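Local coordinates for Non-catalytic protein 1 (Piromyces equi, PDB 1WCU), which probably binds plant cell-wall polysaccharides as a family 29 carbohydrate-binding module that has no catalytic activity of its own, at residues D33-L38 and Y130-I135; Q67-T72 and S99-Y104. All blocks are in the same frame, centred on the assembly; numbering follows the deposited sequence. Where two conformers were deposited one is given.

Overall arrangement
From the N terminus the chain first enters contact 1 through Asp-33 to Leu-38, and the loop opened there closes only when Tyr-130 to Ile-135 returns beside it, after 91 intervening residues. Within that span Gln-67 to Thr-72 and Ser-99 to Tyr-104 meet as contact 2, a shorter closure held wholly inside the longer one. Strands 129-137 and 62-70 are neighbours, so strands 35-38, 129-137, 62-70 and 101-109 follow one another across a single antiparallel sheet. The centres of the contacts lie about 10 Å apart. The side chain of Lys-69 joins them through a salt bridge to Asp-33 and a cation-pi contact with Tyr-130.

Contact 1. Residues D33-L38 and Y130-I135; sequences DNSLVL and YMRYII
Leu-36 CD2 and Leu-38 CB both touch the Met-131 methyl CE, each at 3.7 Å, because the thioether bends at its last torsion (chi3 -88°) and swings CE back over strand 35-38. Further along, Leu-36 CD1 faces Ile-134 CD1, the two side chains crossing at about a right angle. Leu-36 and Met-131 form an antiparallel hydrogen-bonded pair, with Leu-36 N 3.0 Å from Met-131 O and Met-131 N 2.8 Å from Leu-36 O. On the other face Val-37 lies beside Tyr-130, CG2 to CD2 3.6 Å.

At the polar edge the extended Arg-132 grips two successive carbonyls. Its NH2 donates nearly in the guanidinium plane to Asp-33 O (3.0 Å), whereas NE reaches Asn-34 O (2.9 Å) from above that carbonyl's plane. A leucine in place of Arg-132 would probably leave both carbonyls without these donors and the 33-34 turn freer to shift. The Asp-33 carboxylate instead pairs with Lys-69. Strand 129-137 runs between 62-70 and, along the other edge, 35-38 and 6-10; beneath Leu-36 and Met-131 lies Ile-48 of strand 47-52, while Phe-101 of strand 101-109 packs against Tyr-130 and Arg-132.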
# COMPACT_ATOMS: atom_id res chain seq x y z
N ASP A 33 7.28 2.23 16.34
CA ASP A 33 7.80 3.52 15.91
C ASP A 33 6.71 4.34 15.20
O ASP A 33 6.97 5.04 14.22
CB ASP A 33 8.98 3.29 14.98
CG ASP A 33 9.92 4.49 14.87
OD1 ASP A 33 9.87 5.41 15.71
OD2 ASP A 33 10.65 4.57 13.86
N ASN A 34 5.50 4.24 15.73
CA ASN A 34 4.35 5.00 15.24
C ASN A 34 4.12 4.85 13.74
O ASN A 34 3.78 5.81 13.05
CB ASN A 34 4.46 6.47 15.65
CG ASN A 34 3.12 7.18 15.62
OD1 ASN A 34 2.07 6.57 15.88
ND2 ASN A 34 3.14 8.47 15.32
N SER A 35 4.30 3.62 13.27
CA SER A 35 4.11 3.26 11.88
C SER A 35 3.55 1.85 11.77
O SER A 35 3.51 1.10 12.75
CB SER A 35 5.40 3.28 11.06
OG SER A 35 6.58 3.42 11.82
N LEU A 36 3.10 1.52 10.56
CA LEU A 36 2.67 0.18 10.18
C LEU A 36 3.90 -0.47 9.60
O LEU A 36 4.52 0.08 8.70
CB LEU A 36 1.53 0.28 9.16
CG LEU A 36 0.87 -1.00 8.64
CD1 LEU A 36 -0.50 -0.66 8.07
CD2 LEU A 36 1.70 -1.70 7.58
N VAL A 37 4.26 -1.63 10.11
CA VAL A 37 5.52 -2.28 9.75
C VAL A 37 5.28 -3.61 9.05
O VAL A 37 4.61 -4.49 9.60
CB VAL A 37 6.37 -2.53 10.99
CG1 VAL A 37 7.75 -3.01 10.59
CG2 VAL A 37 6.48 -1.27 11.83
N LEU A 38 5.85 -3.74 7.85
CA LEU A 38 5.97 -5.03 7.16
C LEU A 38 7.35 -5.59 7.45
O LEU A 38 8.35 -4.93 7.15
CB LEU A 38 5.84 -4.84 5.65
CG LEU A 38 6.36 -5.95 4.71
CD1 LEU A 38 5.66 -7.27 4.99
CD2 LEU A 38 6.23 -5.54 3.25
N TYR A 130 8.80 0.47 7.32
CA TYR A 130 7.92 1.33 8.11
C TYR A 130 7.09 2.23 7.21
O TYR A 130 7.62 2.87 6.30
CB TYR A 130 8.73 2.21 9.08
CG TYR A 130 9.62 1.43 10.04
CD1 TYR A 130 10.91 1.10 9.69
CD2 TYR A 130 9.16 1.05 11.30
CE1 TYR A 130 11.74 0.40 10.55
CE2 TYR A 130 9.96 0.33 12.17
CZ TYR A 130 11.26 0.02 11.80
OH TYR A 130 12.07 -0.71 12.67
N MET A 131 5.78 2.27 7.47
CA MET A 131 4.87 3.01 6.59
C MET A 131 3.94 3.92 7.39
O MET A 131 3.54 3.59 8.50
CB MET A 131 4.02 2.03 5.76
CG MET A 131 4.86 1.29 4.74
SD MET A 131 4.04 -0.14 4.03
CE MET A 131 4.50 -1.38 5.22
N ARG A 132 3.59 5.06 6.78
CA ARG A 132 2.59 5.96 7.33
C ARG A 132 1.73 6.53 6.21
O ARG A 132 2.17 6.58 5.06
CB ARG A 132 3.24 7.13 8.09
CG ARG A 132 3.91 6.74 9.39
CD ARG A 132 4.67 7.92 10.00
NE ARG A 132 5.30 7.53 11.26
CZ ARG A 132 6.23 8.23 11.90
NH1 ARG A 132 6.64 9.38 11.41
NH2 ARG A 132 6.77 7.75 13.00
N TYR A 133 0.54 6.99 6.56
CA TYR A 133 -0.31 7.76 5.64
C TYR A 133 -0.55 7.02 4.31
O TYR A 133 -0.32 7.56 3.24
CB TYR A 133 0.24 9.18 5.40
CG TYR A 133 0.70 9.91 6.65
CD1 TYR A 133 -0.18 10.26 7.66
CD2 TYR A 133 2.03 10.20 6.82
CE1 TYR A 133 0.30 10.92 8.83
CE2 TYR A 133 2.51 10.84 7.94
CZ TYR A 133 1.65 11.20 8.93
OH TYR A 133 2.20 11.83 10.04
N ILE A 134 -1.05 5.80 4.43
CA ILE A 134 -1.44 5.01 3.27
C ILE A 134 -2.84 5.47 2.86
O ILE A 134 -3.81 5.28 3.59
CB ILE A 134 -1.45 3.50 3.58
CG1 ILE A 134 -0.06 3.05 4.07
CG2 ILE A 134 -1.86 2.74 2.32
CD1 ILE A 134 -0.04 1.61 4.57
N ILE A 135 -2.93 6.10 1.69
CA ILE A 135 -4.15 6.76 1.24
C ILE A 135 -4.38 6.47 -0.23
O ILE A 135 -3.49 6.66 -1.05
CB ILE A 135 -4.08 8.31 1.42
CG1 ILE A 135 -3.83 8.69 2.89
CG2 ILE A 135 -5.35 8.99 0.89
CD1 ILE A 135 -3.40 10.12 3.09

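Contact 2. Residues Q67-T72 and S99-Y104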
# COMPACT_ATOMS: atom_id res chain seq x y z
N GLN A 67 3.86 7.00 2.69
CA GLN A 67 5.23 7.31 3.11
C GLN A 67 5.91 6.03 3.61
O GLN A 67 5.29 5.22 4.32
CB GLN A 67 5.25 8.38 4.19
CG GLN A 67 4.63 9.69 3.74
CD GLN A 67 4.69 10.80 4.77
OE1 GLN A 67 4.04 11.85 4.59
NE2 GLN A 67 5.41 10.59 5.85
N VAL A 68 7.18 5.87 3.23
CA VAL A 68 7.96 4.69 3.62
C VAL A 68 9.31 5.12 4.19
O VAL A 68 9.93 6.06 3.67
CB VAL A 68 8.23 3.77 2.42
CG1 VAL A 68 8.92 2.48 2.88
CG2 VAL A 68 6.93 3.44 1.71
N LYS A 69 9.76 4.43 5.24
CA LYS A 69 11.10 4.55 5.81
C LYS A 69 11.61 3.14 5.95
O LYS A 69 10.96 2.30 6.56
CB LYS A 69 11.05 5.23 7.19
CG LYS A 69 12.39 5.25 7.91
CD LYS A 69 12.29 5.96 9.25
CE LYS A 69 11.58 5.16 10.28
NZ LYS A 69 11.62 5.87 11.61
N THR A 70 12.78 2.85 5.38
CA THR A 70 13.31 1.48 5.41
C THR A 70 14.74 1.41 4.90
O THR A 70 15.18 2.26 4.12
CB THR A 70 12.43 0.53 4.53
OG1 THR A 70 12.85 -0.83 4.71
CG2 THR A 70 12.50 0.88 3.06
N GLU A 71 15.45 0.36 5.33
CA GLU A 71 16.77 0.03 4.80
C GLU A 71 16.75 -0.98 3.64
O GLU A 71 17.78 -1.28 3.05
CB GLU A 71 17.68 -0.47 5.92
CG GLU A 71 18.04 0.57 6.96
CD GLU A 71 19.04 0.01 7.95
OE1 GLU A 71 20.24 -0.06 7.61
OE2 GLU A 71 18.61 -0.39 9.06
N THR A 72 15.57 -1.52 3.32
CA THR A 72 15.44 -2.39 2.17
C THR A 72 14.71 -1.64 1.02
O THR A 72 14.77 -0.41 0.95
CB THR A 72 14.80 -3.76 2.56
OG1 THR A 72 14.90 -4.68 1.47
CG2 THR A 72 13.34 -3.64 3.01
N SER A 99 16.37 7.04 4.95
CA SER A 99 16.65 7.25 6.36
C SER A 99 15.45 7.76 7.15
O SER A 99 15.28 7.43 8.35
CB SER A 99 17.90 8.17 6.46
OG SER A 99 19.00 7.29 6.32
N ASP A 100 14.61 8.56 6.50
CA ASP A 100 13.36 9.07 7.09
C ASP A 100 12.24 8.75 6.13
O ASP A 100 12.46 8.19 5.06
CB ASP A 100 13.45 10.58 7.34
CG ASP A 100 12.57 11.05 8.52
OD1 ASP A 100 11.59 10.36 8.90
OD2 ASP A 100 12.87 12.14 9.07
N PHE A 101 11.02 9.10 6.53
CA PHE A 101 9.85 8.85 5.68
C PHE A 101 9.91 9.63 4.37
O PHE A 101 10.15 10.84 4.35
CB PHE A 101 8.56 9.15 6.48
CG PHE A 101 8.28 8.11 7.51
CD1 PHE A 101 7.61 6.95 7.18
CD2 PHE A 101 8.75 8.24 8.81
CE1 PHE A 101 7.40 5.95 8.11
CE2 PHE A 101 8.54 7.25 9.74
CZ PHE A 101 7.86 6.10 9.39
N THR A 102 9.73 8.89 3.28
CA THR A 102 9.74 9.42 1.91
C THR A 102 8.34 9.24 1.32
O THR A 102 7.74 8.18 1.46
CB THR A 102 10.74 8.61 1.07
OG1 THR A 102 12.04 8.67 1.68
CG2 THR A 102 10.83 9.07 -0.37
N GLU A 103 7.83 10.28 0.66
CA GLU A 103 6.54 10.22 0.01
C GLU A 103 6.64 9.55 -1.35
O GLU A 103 7.59 9.80 -2.11
CB GLU A 103 5.98 11.63 -0.24
CG GLU A 103 5.86 12.51 0.99
CD GLU A 103 5.22 13.85 0.66
OE1 GLU A 103 5.96 14.80 0.32
OE2 GLU A 103 4.00 13.97 0.77
N TYR A 104 5.64 8.72 -1.67
CA TYR A 104 5.49 8.12 -2.97
C TYR A 104 4.04 8.28 -3.44
O TYR A 104 3.11 8.15 -2.63
CB TYR A 104 5.79 6.63 -2.90
CG TYR A 104 7.21 6.26 -2.52
CD1 TYR A 104 7.60 6.15 -1.18
CD2 TYR A 104 8.18 5.99 -3.49
CE1 TYR A 104 8.90 5.82 -0.83
CE2 TYR A 104 9.47 5.65 -3.13
CZ TYR A 104 9.83 5.57 -1.81
OH TYR A 104 11.11 5.19 -1.44
O HOH W 1 11.50 4.76 1.21
O HOH W 2 11.54 8.84 11.43
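Lys-69 sets its CB over the centre of one face of the Phe-101 ring, almost on the ring normal and 3.7 Å from the centroid, in a CH-pi contact. CG turned opposite the backbone N (chi1 174°) lifts the chain away from the ring, and the bend at chi3 (73°) returns CE to 3.7 Å from Phe-101 CE2. On the way CD passes close to Ser-99 O. The ammonium group is held beyond the ring: NZ forms a salt bridge with Asp-33, makes a cation-pi contact with Tyr-130 and donates to a water that in turn donates to Asp-100 OD1. Asp-100 OD1 also accepts from Phe-101 N at 2.7 Å, tying the corner at 99-100 to the residue that follows it.

Gln-67 crosses Phe-101 at about a right angle, its NE2 3.5 Å from Phe-101 CB and its amide plane turned 50° from the ring. It runs beside Glu-103, and both reach Tyr-65 OH, Gln-67 through OE1 and Glu-103 through OE2.

The backbones join at Val-68 and Thr-102, an antiparallel hydrogen-bonded pair: Val-68 N to Thr-102 O is 3.0 Å and Thr-102 N to Val-68 O 2.9 Å. On the face of Val-68 and Thr-102, Val-68 CB meets Tyr-104 CE1 at 3.9 Å, and a water lying at the edge of the tyrosine ring links Tyr-104 OH to Val-68 O. Tyr-104 OH also bonds to Arg-96 N, while Phe-95 packs against Val-68 and Tyr-104 from strand 90-98.

Past the pairing, Thr-70 OG1 accepts from Thr-72 N in an ST turn that leads the chain out of its strand. The corner at 99-100 passes the chain from one antiparallel sheet to the other, an arrangement consistent with the beta-sandwich architecture common among carbohydrate-binding modules.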